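Local coordinates for DisA protein (Sorangium cellulosum, PDB 6CCA), which probably transfers methyl groups to the alpha carbon of polyketide intermediates, building a gem-dimethyl group on the disorazol assembly line, at residues 66-71 with 160-165; 254-259 with 298-303; 362-367 with 372-377; 31-36 with 210-215. All blocks are in the same frame, centred on the assembly; numbering follows the deposited sequence.

Contact 1 (66-71 with 160-165)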
# COMPACT_ATOMS: atom_id res chain seq x y z
N GLU A 66 4.59 18.61 -4.74
CA GLU A 66 5.83 19.22 -5.18
C GLU A 66 6.05 20.61 -4.55
O GLU A 66 7.13 20.90 -4.04
CB GLU A 66 5.80 19.37 -6.71
CG GLU A 66 5.89 18.04 -7.40
CD GLU A 66 5.57 18.12 -8.89
OE1 GLU A 66 5.08 19.14 -9.39
OE2 GLU A 66 5.86 17.12 -9.53
N ASP A 67 5.01 21.45 -4.65
CA ASP A 67 5.03 22.78 -4.11
C ASP A 67 5.16 22.83 -2.58
O ASP A 67 5.93 23.58 -2.02
CB ASP A 67 3.77 23.47 -4.53
CG ASP A 67 3.69 23.68 -6.08
OD1 ASP A 67 4.66 23.38 -6.82
OD2 ASP A 67 2.61 23.99 -6.53
N LEU A 68 4.44 21.93 -1.92
CA LEU A 68 4.51 21.76 -0.47
C LEU A 68 5.92 21.40 -0.06
O LEU A 68 6.41 21.89 0.96
CB LEU A 68 3.51 20.62 -0.07
CG LEU A 68 3.21 20.52 1.44
CD1 LEU A 68 2.62 21.80 2.08
CD2 LEU A 68 2.30 19.29 1.61
N LEU A 69 6.54 20.47 -0.81
CA LEU A 69 7.88 20.08 -0.53
C LEU A 69 8.85 21.27 -0.65
O LEU A 69 9.71 21.45 0.20
CB LEU A 69 8.30 18.93 -1.45
CG LEU A 69 9.72 18.47 -1.28
CD1 LEU A 69 10.06 18.03 0.13
CD2 LEU A 69 10.02 17.32 -2.26
N LEU A 70 8.73 22.06 -1.69
CA LEU A 70 9.58 23.25 -1.79
C LEU A 70 9.40 24.13 -0.53
O LEU A 70 10.41 24.60 0.09
CB LEU A 70 9.28 24.03 -3.02
CG LEU A 70 10.14 25.31 -3.24
CD1 LEU A 70 11.64 25.08 -3.17
CD2 LEU A 70 9.75 25.99 -4.57
N CYS A 71 8.15 24.32 -0.14
CA CYS A 71 7.81 25.07 1.08
C CYS A 71 8.47 24.48 2.31
O CYS A 71 9.02 25.24 3.13
CB CYS A 71 6.31 25.23 1.23
SG CYS A 71 5.88 26.55 2.41
N ALA A 160 -0.94 17.92 7.81
CA ALA A 160 -0.50 17.57 9.17
C ALA A 160 1.01 17.26 9.19
O ALA A 160 1.73 17.64 10.11
CB ALA A 160 -1.33 16.41 9.74
N CYS A 161 1.49 16.57 8.18
CA CYS A 161 2.91 16.24 8.11
C CYS A 161 3.69 17.54 7.86
O CYS A 161 4.71 17.78 8.49
CB CYS A 161 3.19 15.28 6.96
SG CYS A 161 2.59 13.59 7.30
N TYR A 162 3.20 18.35 6.91
CA TYR A 162 3.82 19.66 6.56
C TYR A 162 4.12 20.49 7.80
O TYR A 162 5.26 21.00 8.04
CB TYR A 162 2.95 20.45 5.58
CG TYR A 162 3.37 21.90 5.58
CD1 TYR A 162 4.50 22.30 4.94
CD2 TYR A 162 2.64 22.86 6.24
CE1 TYR A 162 4.94 23.61 4.97
CE2 TYR A 162 3.07 24.18 6.32
CZ TYR A 162 4.22 24.56 5.67
OH TYR A 162 4.70 25.85 5.74
N ARG A 163 3.11 20.59 8.64
CA ARG A 163 3.28 21.41 9.85
C ARG A 163 4.39 20.96 10.75
O ARG A 163 4.94 21.80 11.52
CB ARG A 163 1.95 21.55 10.60
CG ARG A 163 0.88 22.28 9.83
CD ARG A 163 -0.42 22.47 10.63
NE ARG A 163 -0.24 23.54 11.61
CZ ARG A 163 -0.37 23.41 12.90
NH1 ARG A 163 -0.73 22.26 13.43
NH2 ARG A 163 -0.20 24.51 13.70
N ARG A 164 4.75 19.68 10.76
CA ARG A 164 5.79 19.21 11.61
C ARG A 164 6.97 18.72 10.88
O ARG A 164 7.84 18.00 11.47
CB ARG A 164 5.24 18.04 12.46
CG ARG A 164 3.97 18.39 13.19
CD ARG A 164 4.24 19.31 14.33
NE ARG A 164 5.21 18.78 15.30
CZ ARG A 164 4.93 17.88 16.25
NH1 ARG A 164 3.74 17.33 16.37
NH2 ARG A 164 5.88 17.54 17.11
N TYR A 165 7.03 19.00 9.57
CA TYR A 165 8.04 18.30 8.71
C TYR A 165 9.51 18.51 9.12
O TYR A 165 10.29 17.57 9.15
CB TYR A 165 7.84 18.60 7.19
CG TYR A 165 7.96 17.31 6.34
CD1 TYR A 165 9.20 16.86 5.87
CD2 TYR A 165 6.81 16.54 6.06
CE1 TYR A 165 9.29 15.71 5.15
CE2 TYR A 165 6.88 15.36 5.31
CZ TYR A 165 8.12 14.95 4.85
OH TYR A 165 8.22 13.77 4.14
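Tyr162 reaches from helix 152-163 to Leu68 and Cys71, neighbours three positions apart on one side of helix 55-75. With CG anti to the backbone N (chi1 163°), the ring is carried out toward that helix. Starting at the root, Tyr162 CB already lies 3.8 Å from Leu68 CD1. The same methyl then follows the near part of the ring, 3.6 Å from CG and 3.5 Å from CD1 of Tyr162, meeting it at a slant. Leucine suits this place because its branched tip presents a broad apolar surface to the ring carbons; it also touches Leu158 and Trp159. Farther out, Tyr162 CE1 passes from the leucine to the sulfur, lying 4.0 Å from Cys71 SG. The sulfur stands 5.1 Å from the ring centroid and 64° off its normal, an oblique sulfur-aromatic contact. Cysteine is short enough to sit near the outer ring atoms, and its polarisable sulfur suits an aromatic neighbour. At the tip, Tyr162 OH lies 3.6 Å from Cys71 SG, but its polar needs are met elsewhere: it is hydrogen-bonded to Lys135 NZ and, weakly, to Asp75 OD2. Tyrosine thus joins an apolar ring to a buried hydroxyl with polar partners of its own. The ring also stacks with that of Trp159. An aromatic side chain laid against residues i and i+3 of a neighbouring helix is ordinary helix-helix packing, here between helices 152-163 and 55-75.

Contact 2 (254-259 with 298-303)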
# COMPACT_ATOMS: atom_id res chain seq x y z
N GLU A 254 -13.19 -20.19 7.84
CA GLU A 254 -12.30 -19.71 8.88
C GLU A 254 -11.44 -18.54 8.34
O GLU A 254 -10.81 -18.68 7.28
CB GLU A 254 -11.35 -20.77 9.34
CG GLU A 254 -11.91 -22.11 9.67
CD GLU A 254 -10.76 -23.06 9.86
OE1 GLU A 254 -10.29 -23.73 8.86
OE2 GLU A 254 -10.23 -22.94 10.98
N TYR A 255 -11.36 -17.44 9.08
CA TYR A 255 -10.59 -16.31 8.67
C TYR A 255 -9.50 -16.02 9.73
O TYR A 255 -9.78 -15.92 10.91
CB TYR A 255 -11.52 -15.15 8.50
CG TYR A 255 -10.96 -13.89 7.89
CD1 TYR A 255 -10.17 -13.00 8.61
CD2 TYR A 255 -11.30 -13.55 6.57
CE1 TYR A 255 -9.68 -11.82 8.02
CE2 TYR A 255 -10.81 -12.41 5.96
CZ TYR A 255 -10.01 -11.52 6.68
OH TYR A 255 -9.56 -10.38 6.03
N PHE A 256 -8.25 -15.98 9.29
CA PHE A 256 -7.14 -15.66 10.15
C PHE A 256 -6.76 -14.19 10.00
O PHE A 256 -6.24 -13.72 8.96
CB PHE A 256 -5.96 -16.56 9.85
CG PHE A 256 -6.06 -17.93 10.46
CD1 PHE A 256 -6.99 -18.86 9.97
CD2 PHE A 256 -5.27 -18.28 11.54
CE1 PHE A 256 -7.11 -20.13 10.56
CE2 PHE A 256 -5.36 -19.57 12.12
CZ PHE A 256 -6.32 -20.45 11.66
N TYR A 257 -7.04 -13.44 11.07
CA TYR A 257 -6.63 -12.05 11.24
C TYR A 257 -5.21 -12.02 11.85
O TYR A 257 -5.03 -12.43 13.00
CB TYR A 257 -7.67 -11.37 12.16
CG TYR A 257 -7.48 -9.89 12.43
CD1 TYR A 257 -6.37 -9.39 13.06
CD2 TYR A 257 -8.45 -8.98 12.08
CE1 TYR A 257 -6.24 -8.02 13.33
CE2 TYR A 257 -8.33 -7.65 12.40
CZ TYR A 257 -7.22 -7.19 13.02
OH TYR A 257 -7.15 -5.82 13.25
N THR A 258 -4.22 -11.61 11.07
CA THR A 258 -2.83 -11.70 11.48
C THR A 258 -2.13 -10.43 11.22
O THR A 258 -2.58 -9.62 10.37
CB THR A 258 -2.03 -12.86 10.82
OG1 THR A 258 -1.62 -12.49 9.53
CG2 THR A 258 -2.81 -14.12 10.79
N ASP A 259 -1.07 -10.17 12.03
CA ASP A 259 -0.21 -9.02 11.87
C ASP A 259 1.10 -9.35 12.54
O ASP A 259 1.16 -10.22 13.41
CB ASP A 259 -0.80 -7.79 12.58
CG ASP A 259 -0.12 -6.51 12.15
OD1 ASP A 259 -0.52 -5.99 11.09
OD2 ASP A 259 0.80 -6.03 12.87
N GLU A 298 0.17 -25.48 3.25
CA GLU A 298 -1.07 -25.65 2.50
C GLU A 298 -2.37 -25.62 3.30
O GLU A 298 -3.25 -26.36 3.05
CB GLU A 298 -1.04 -26.86 1.57
CG GLU A 298 -1.10 -28.16 2.27
CD GLU A 298 -1.74 -29.29 1.48
OE1 GLU A 298 -2.55 -29.11 0.58
OE2 GLU A 298 -1.44 -30.40 1.84
N ARG A 299 -2.46 -24.68 4.21
CA ARG A 299 -3.61 -24.54 5.03
C ARG A 299 -4.66 -23.60 4.48
O ARG A 299 -5.78 -23.68 4.84
CB ARG A 299 -3.22 -24.04 6.39
CG ARG A 299 -3.97 -24.84 7.42
CD ARG A 299 -4.34 -24.10 8.66
NE ARG A 299 -5.75 -24.17 8.90
CZ ARG A 299 -6.28 -24.07 10.08
NH1 ARG A 299 -5.50 -23.95 11.13
NH2 ARG A 299 -7.58 -24.08 10.19
N PHE A 300 -4.24 -22.71 3.62
CA PHE A 300 -5.04 -21.59 3.22
C PHE A 300 -5.49 -21.63 1.80
O PHE A 300 -4.72 -21.87 0.95
CB PHE A 300 -4.26 -20.30 3.48
CG PHE A 300 -4.03 -20.05 4.92
CD1 PHE A 300 -5.05 -19.65 5.72
CD2 PHE A 300 -2.83 -20.33 5.48
CE1 PHE A 300 -4.88 -19.49 7.05
CE2 PHE A 300 -2.65 -20.15 6.83
CZ PHE A 300 -3.68 -19.73 7.60
N ASP A 301 -6.77 -21.35 1.60
CA ASP A 301 -7.32 -21.27 0.26
C ASP A 301 -6.97 -19.93 -0.37
O ASP A 301 -6.85 -19.82 -1.59
CB ASP A 301 -8.81 -21.41 0.35
CG ASP A 301 -9.21 -22.82 0.83
OD1 ASP A 301 -9.25 -23.73 -0.03
OD2 ASP A 301 -9.32 -23.02 2.05
N VAL A 302 -6.92 -18.88 0.46
CA VAL A 302 -6.68 -17.48 -0.02
C VAL A 302 -5.80 -16.80 0.99
O VAL A 302 -5.99 -16.97 2.20
CB VAL A 302 -8.01 -16.65 -0.14
CG1 VAL A 302 -7.76 -15.24 -0.66
CG2 VAL A 302 -9.02 -17.33 -1.01
N VAL A 303 -4.82 -16.05 0.49
CA VAL A 303 -4.11 -15.09 1.27
C VAL A 303 -4.41 -13.70 0.75
O VAL A 303 -4.21 -13.43 -0.45
CB VAL A 303 -2.63 -15.33 1.25
CG1 VAL A 303 -1.87 -14.28 2.02
CG2 VAL A 303 -2.28 -16.66 1.87
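Phe256 and Phe300 form the aromatic part of this contact, an edge-to-face (T-shaped) pair with planes at 86° and centroids 5.4 Å apart. Phe300 offers the edge: its CE1 comes within 3.7 Å of Phe256 CD1, and its CZ stands over the Phe256 face, displaced toward the rim. Flat, apolar phenylalanines suit this buried place, where both also touch Leu229 of the intervening strand.

The electrostatic part joins Glu254 to Arg299. Arg299 NH2 sits 3.0 Å from Glu254 OE2, a salt bridge, and makes a weak, bent hydrogen bond to Glu254 OE1, with 136° at the hydrogen. The carboxylate meets the guanidinium at its edge, although the two planes are turned 41° apart. Glu254 OE1 is also hydrogen-bonded to Thr227 OG1.

Between the two groups lies a van der Waals contact: Phe256 CZ approaches one guanidinium face, 3.6 Å from Arg299 NH1. Bends at chi2 and chi3 bring the guanidinium to both neighbours, charge at its edge and carbon over its face.

Phe256 and Phe300 meet over strand 226-231, which pairs in parallel with strands 253-257 and 300-306, while Arg299 comes from the loop leading in, as expected in the Rossmann-like sheet of a methyltransferase domain.

Contact 3 (362-367 with 372-377)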
# COMPACT_ATOMS: atom_id res chain seq x y z
N GLU A 362 14.06 -4.99 -7.70
CA GLU A 362 12.70 -5.53 -7.96
C GLU A 362 11.63 -4.43 -7.82
O GLU A 362 10.46 -4.70 -8.14
CB GLU A 362 12.34 -6.60 -6.96
CG GLU A 362 13.25 -7.81 -6.97
CD GLU A 362 13.33 -8.53 -8.27
OE1 GLU A 362 12.48 -8.38 -9.19
OE2 GLU A 362 14.28 -9.33 -8.38
N ARG A 363 12.01 -3.26 -7.33
CA ARG A 363 11.03 -2.21 -6.92
C ARG A 363 11.12 -0.98 -7.79
O ARG A 363 12.12 -0.79 -8.49
CB ARG A 363 11.29 -1.78 -5.48
CG ARG A 363 11.59 -2.85 -4.45
CD ARG A 363 10.49 -3.83 -4.14
NE ARG A 363 10.92 -4.74 -3.08
CZ ARG A 363 10.35 -4.89 -1.90
NH1 ARG A 363 9.21 -4.27 -1.58
NH2 ARG A 363 10.86 -5.76 -1.05
N MET A 364 10.11 -0.12 -7.77
CA MET A 364 10.22 1.20 -8.38
C MET A 364 11.16 2.06 -7.54
O MET A 364 11.26 1.92 -6.36
CB MET A 364 8.85 1.85 -8.61
CG MET A 364 8.01 1.10 -9.64
SD MET A 364 6.40 1.86 -9.97
CE MET A 364 5.58 1.59 -8.41
N LYS A 365 11.86 2.97 -8.18
CA LYS A 365 12.95 3.67 -7.51
C LYS A 365 12.47 4.47 -6.31
O LYS A 365 11.39 5.04 -6.36
CB LYS A 365 13.55 4.67 -8.49
CG LYS A 365 14.95 5.12 -8.07
CD LYS A 365 15.48 6.07 -9.12
CE LYS A 365 16.84 6.54 -8.67
NZ LYS A 365 17.26 7.53 -9.68
N TRP A 366 13.22 4.40 -5.22
CA TRP A 366 12.93 5.10 -3.98
C TRP A 366 11.62 4.72 -3.36
O TRP A 366 10.92 5.57 -2.78
CB TRP A 366 13.00 6.58 -4.20
CG TRP A 366 14.47 7.08 -4.23
CD1 TRP A 366 15.53 6.76 -3.37
CD2 TRP A 366 14.99 8.01 -5.16
NE1 TRP A 366 16.67 7.46 -3.74
CE2 TRP A 366 16.36 8.24 -4.82
CE3 TRP A 366 14.44 8.63 -6.26
CZ2 TRP A 366 17.15 9.11 -5.56
CZ3 TRP A 366 15.22 9.47 -6.97
CH2 TRP A 366 16.57 9.71 -6.61
N SER A 367 11.36 3.41 -3.38
CA SER A 367 10.09 2.89 -2.98
C SER A 367 10.16 1.39 -2.78
O SER A 367 11.01 0.72 -3.33
CB SER A 367 9.07 3.22 -4.03
OG SER A 367 8.84 2.17 -4.95
N SER A 372 1.74 -2.49 -11.85
CA SER A 372 0.99 -3.69 -12.17
C SER A 372 1.81 -4.63 -13.07
O SER A 372 1.81 -5.85 -12.81
CB SER A 372 -0.42 -3.46 -12.77
OG SER A 372 -1.31 -3.04 -11.72
N PRO A 373 2.43 -4.08 -14.14
CA PRO A 373 3.23 -4.99 -15.00
C PRO A 373 4.37 -5.64 -14.24
O PRO A 373 4.60 -6.85 -14.39
CB PRO A 373 3.73 -4.10 -16.17
CG PRO A 373 2.73 -2.95 -16.24
CD PRO A 373 2.20 -2.75 -14.78
N MET A 374 5.01 -4.90 -13.36
CA MET A 374 6.06 -5.49 -12.51
C MET A 374 5.56 -6.59 -11.56
O MET A 374 6.19 -7.63 -11.42
CB MET A 374 6.81 -4.44 -11.70
CG MET A 374 7.66 -3.45 -12.55
SD MET A 374 8.05 -1.94 -11.61
CE MET A 374 9.33 -2.48 -10.56
N TRP A 375 4.41 -6.39 -10.94
CA TRP A 375 3.82 -7.44 -10.10
C TRP A 375 3.45 -8.68 -10.93
O TRP A 375 3.72 -9.81 -10.50
CB TRP A 375 2.52 -6.93 -9.44
CG TRP A 375 2.71 -6.22 -8.13
CD1 TRP A 375 2.43 -4.91 -7.92
CD2 TRP A 375 3.12 -6.75 -6.84
NE1 TRP A 375 2.63 -4.59 -6.60
CE2 TRP A 375 3.12 -5.67 -5.94
CE3 TRP A 375 3.56 -8.00 -6.38
CZ2 TRP A 375 3.46 -5.79 -4.63
CZ3 TRP A 375 3.96 -8.11 -5.07
CH2 TRP A 375 3.88 -7.00 -4.20
N LYS A 376 2.93 -8.45 -12.13
CA LYS A 376 2.55 -9.56 -13.03
C LYS A 376 3.78 -10.39 -13.33
O LYS A 376 3.79 -11.65 -13.10
CB LYS A 376 1.76 -9.06 -14.25
CG LYS A 376 1.27 -10.16 -15.18
CD LYS A 376 0.50 -9.67 -16.36
CE LYS A 376 -0.11 -10.84 -17.14
NZ LYS A 376 0.94 -11.58 -17.78
N GLY A 377 4.84 -9.74 -13.79
CA GLY A 377 6.09 -10.46 -14.16
C GLY A 377 6.72 -11.14 -12.99
O GLY A 377 7.13 -12.31 -13.04
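The peptide group joining Arg363 to Met364 receives the tip of Met374 on one face: Met374 CE lies 3.6 Å from Arg363 C, almost straight above it. The preceding peptide contributes an oxygen, with Glu362 O 3.5 Å from the same methyl. Nearby in the loop, the Trp366 indole carries Lys365 CE over one face, 3.7 Å above its plane and offset toward the rim, while the tryptophan also packs on helix 102-114.

Met374 projects from the first turns of helix 372-381 toward the loop. Its chain runs extended through chi2 and then bends at chi3 (77°), which turns the methyl onto the loop backbone. The thioether takes a second neighbour, as Met374 SD lies 3.6 Å from Met364 CG. Methionine's length and flexibility suit Met374, which must reach the loop backbone; Met364 meets it through its CG methylene and also packs on Val340.

The loop holds its own shape beyond this point. A type II beta turn runs from Met364 to Ser367, and Ser367 OG donates to Met364 O at 2.8 Å, standing 50° above the carbonyl plane. The charged ends look elsewhere: Glu362 pairs with Arg316, and Arg363 forms a salt bridge with Asp359 and binds the carbonyls of Pro368 and His310.

No hydrogen bond or charge pair links the two segments, so their attraction rests on dispersion and shape, with methionine sulfur and methyl fitted against the loop.

Contact 4 (31-36 with 210-215)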
# COMPACT_ATOMS: atom_id res chain seq x y z
N GLU A 31 -9.80 -27.94 -8.43
CA GLU A 31 -9.43 -27.42 -9.75
C GLU A 31 -9.13 -25.91 -9.79
O GLU A 31 -9.65 -25.17 -8.98
CB GLU A 31 -10.59 -27.71 -10.71
CG GLU A 31 -10.68 -29.23 -10.97
CD GLU A 31 -9.49 -29.75 -11.78
OE1 GLU A 31 -9.55 -29.65 -13.03
OE2 GLU A 31 -8.48 -30.24 -11.19
N PRO A 32 -8.27 -25.49 -10.71
CA PRO A 32 -7.97 -24.07 -10.87
C PRO A 32 -9.27 -23.34 -11.13
O PRO A 32 -10.11 -23.77 -11.93
CB PRO A 32 -7.02 -24.03 -12.06
CG PRO A 32 -6.40 -25.38 -12.11
CD PRO A 32 -7.44 -26.33 -11.60
N LEU A 33 -9.48 -22.25 -10.40
CA LEU A 33 -10.70 -21.46 -10.60
C LEU A 33 -10.52 -19.97 -10.93
O LEU A 33 -11.50 -19.26 -11.13
CB LEU A 33 -11.71 -21.69 -9.51
CG LEU A 33 -11.32 -21.23 -8.11
CD1 LEU A 33 -12.48 -20.50 -7.45
CD2 LEU A 33 -10.89 -22.46 -7.32
N LEU A 34 -9.30 -19.51 -10.95
CA LEU A 34 -9.09 -18.10 -11.17
C LEU A 34 -9.46 -17.64 -12.56
O LEU A 34 -10.09 -16.60 -12.73
CB LEU A 34 -7.66 -17.71 -10.84
CG LEU A 34 -7.34 -16.20 -10.89
CD1 LEU A 34 -8.30 -15.41 -10.06
CD2 LEU A 34 -5.90 -15.92 -10.47
N GLU A 35 -9.12 -18.42 -13.56
CA GLU A 35 -9.36 -17.98 -14.97
C GLU A 35 -10.83 -17.64 -15.18
O GLU A 35 -11.15 -16.58 -15.71
CB GLU A 35 -8.90 -19.11 -15.92
CG GLU A 35 -9.16 -18.87 -17.41
CD GLU A 35 -8.57 -19.97 -18.31
OE1 GLU A 35 -7.88 -20.92 -17.86
OE2 GLU A 35 -8.82 -19.86 -19.53
N ARG A 36 -11.73 -18.48 -14.70
CA ARG A 36 -13.14 -18.20 -14.93
C ARG A 36 -13.74 -17.21 -13.95
O ARG A 36 -14.84 -16.68 -14.18
CB ARG A 36 -13.93 -19.49 -14.92
CG ARG A 36 -14.17 -20.09 -13.55
CD ARG A 36 -14.69 -21.50 -13.81
NE ARG A 36 -14.00 -22.52 -13.04
CZ ARG A 36 -14.54 -23.20 -12.05
NH1 ARG A 36 -15.78 -22.94 -11.64
NH2 ARG A 36 -13.83 -24.13 -11.43
N LEU A 210 -15.75 -13.08 -2.37
CA LEU A 210 -17.07 -13.62 -2.51
C LEU A 210 -17.18 -14.47 -3.76
O LEU A 210 -17.86 -15.51 -3.75
CB LEU A 210 -18.07 -12.50 -2.50
CG LEU A 210 -18.26 -11.84 -1.12
CD1 LEU A 210 -19.28 -10.75 -1.18
CD2 LEU A 210 -18.67 -12.81 -0.03
N VAL A 211 -16.49 -14.07 -4.83
CA VAL A 211 -16.49 -14.90 -6.06
C VAL A 211 -15.80 -16.23 -5.79
O VAL A 211 -16.24 -17.34 -6.19
CB VAL A 211 -15.88 -14.11 -7.21
CG1 VAL A 211 -15.38 -15.00 -8.35
CG2 VAL A 211 -16.91 -13.08 -7.64
N PHE A 212 -14.74 -16.16 -5.01
CA PHE A 212 -14.06 -17.39 -4.63
C PHE A 212 -14.98 -18.31 -3.85
O PHE A 212 -15.09 -19.52 -4.15
CB PHE A 212 -12.80 -17.08 -3.82
CG PHE A 212 -12.00 -18.29 -3.51
CD1 PHE A 212 -12.29 -19.08 -2.44
CD2 PHE A 212 -10.99 -18.68 -4.39
CE1 PHE A 212 -11.51 -20.21 -2.21
CE2 PHE A 212 -10.21 -19.79 -4.16
CZ PHE A 212 -10.49 -20.57 -3.06
N LEU A 213 -15.63 -17.76 -2.85
CA LEU A 213 -16.50 -18.54 -2.01
C LEU A 213 -17.65 -19.13 -2.81
O LEU A 213 -18.00 -20.25 -2.62
CB LEU A 213 -17.00 -17.75 -0.80
CG LEU A 213 -15.91 -17.52 0.23
CD1 LEU A 213 -16.20 -16.37 1.17
CD2 LEU A 213 -15.68 -18.75 1.05
N ASP A 214 -18.21 -18.34 -3.69
CA ASP A 214 -19.32 -18.81 -4.50
C ASP A 214 -18.92 -19.98 -5.35
O ASP A 214 -19.68 -20.85 -5.56
CB ASP A 214 -19.84 -17.74 -5.41
CG ASP A 214 -20.70 -16.76 -4.70
OD1 ASP A 214 -21.19 -17.01 -3.59
OD2 ASP A 214 -20.87 -15.70 -5.30
N ALA A 215 -17.72 -19.98 -5.87
CA ALA A 215 -17.21 -21.09 -6.63
C ALA A 215 -16.93 -22.36 -5.83
O ALA A 215 -17.16 -23.42 -6.31
CB ALA A 215 -15.97 -20.69 -7.37
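Leu33 sets CD1 against both Ala215 and Phe212, which lie three positions apart on one side of helix 196-216, and CD2 near Phe212. Its conformation is unusual: CG lies between the backbone N and the carbonyl carbon (chi1 65°), a crowded position, and chi2 is 135°, away from the staggered values. That twist delivers CD1 to the helix, 3.5 Å from Ala215 CB, tighter than an ordinary carbon-carbon contact, so the leucine may pay some strain for its close fit. Alanine suits the spot because its single methyl lets the leucine come near the helix backbone.

The contact belongs to the packing of an N-terminal segment and a long helix beside the methyltransferase sheet. Leu33 and Phe212 both touch Trp331 of strand 330-337, Phe212 by an edge-to-face pairing, so the sheet supplies a shared apolar neighbour.

Phe212 takes a common conformation, CG anti to the backbone N (chi1 -175°), which carries its ring from the helix surface to the flank of the leucine. There Phe212 CD2 is 3.9 Å from Leu33 CD1, while Phe212 CE2 lies 4.2 Å from Leu33 CD2; the side chains cross at about a right angle, and CD1 approaches the ring obliquely. Phenylalanine's wide, apolar surface lets it meet both leucine branches. Just beyond, Leu33 O accepts a hydrogen bond from Ser37 OG, and Leu34 N donates to Glu408 OE2.

From the N terminus, the chain enters contact 4 at 31-36 and closes that long loop only at 210-215, on helix 196-216. Contact 1 is nested inside it, joining two helices of the intervening, largely helical stretch, some 45 Å away between centres. Contact 2 then opens and closes within the methyltransferase sheet, and contact 3 follows as a short closure of a loop onto helix 372-381. No two contacts cross. Contacts 2 and 4 touch, Phe212 CZ lying 3.9 Å from Asp301 CB, so helix 196-216 packs against the start of strand 300-306. Contact 3 lies about 27 Å between centres from both contact 1 and contact 4.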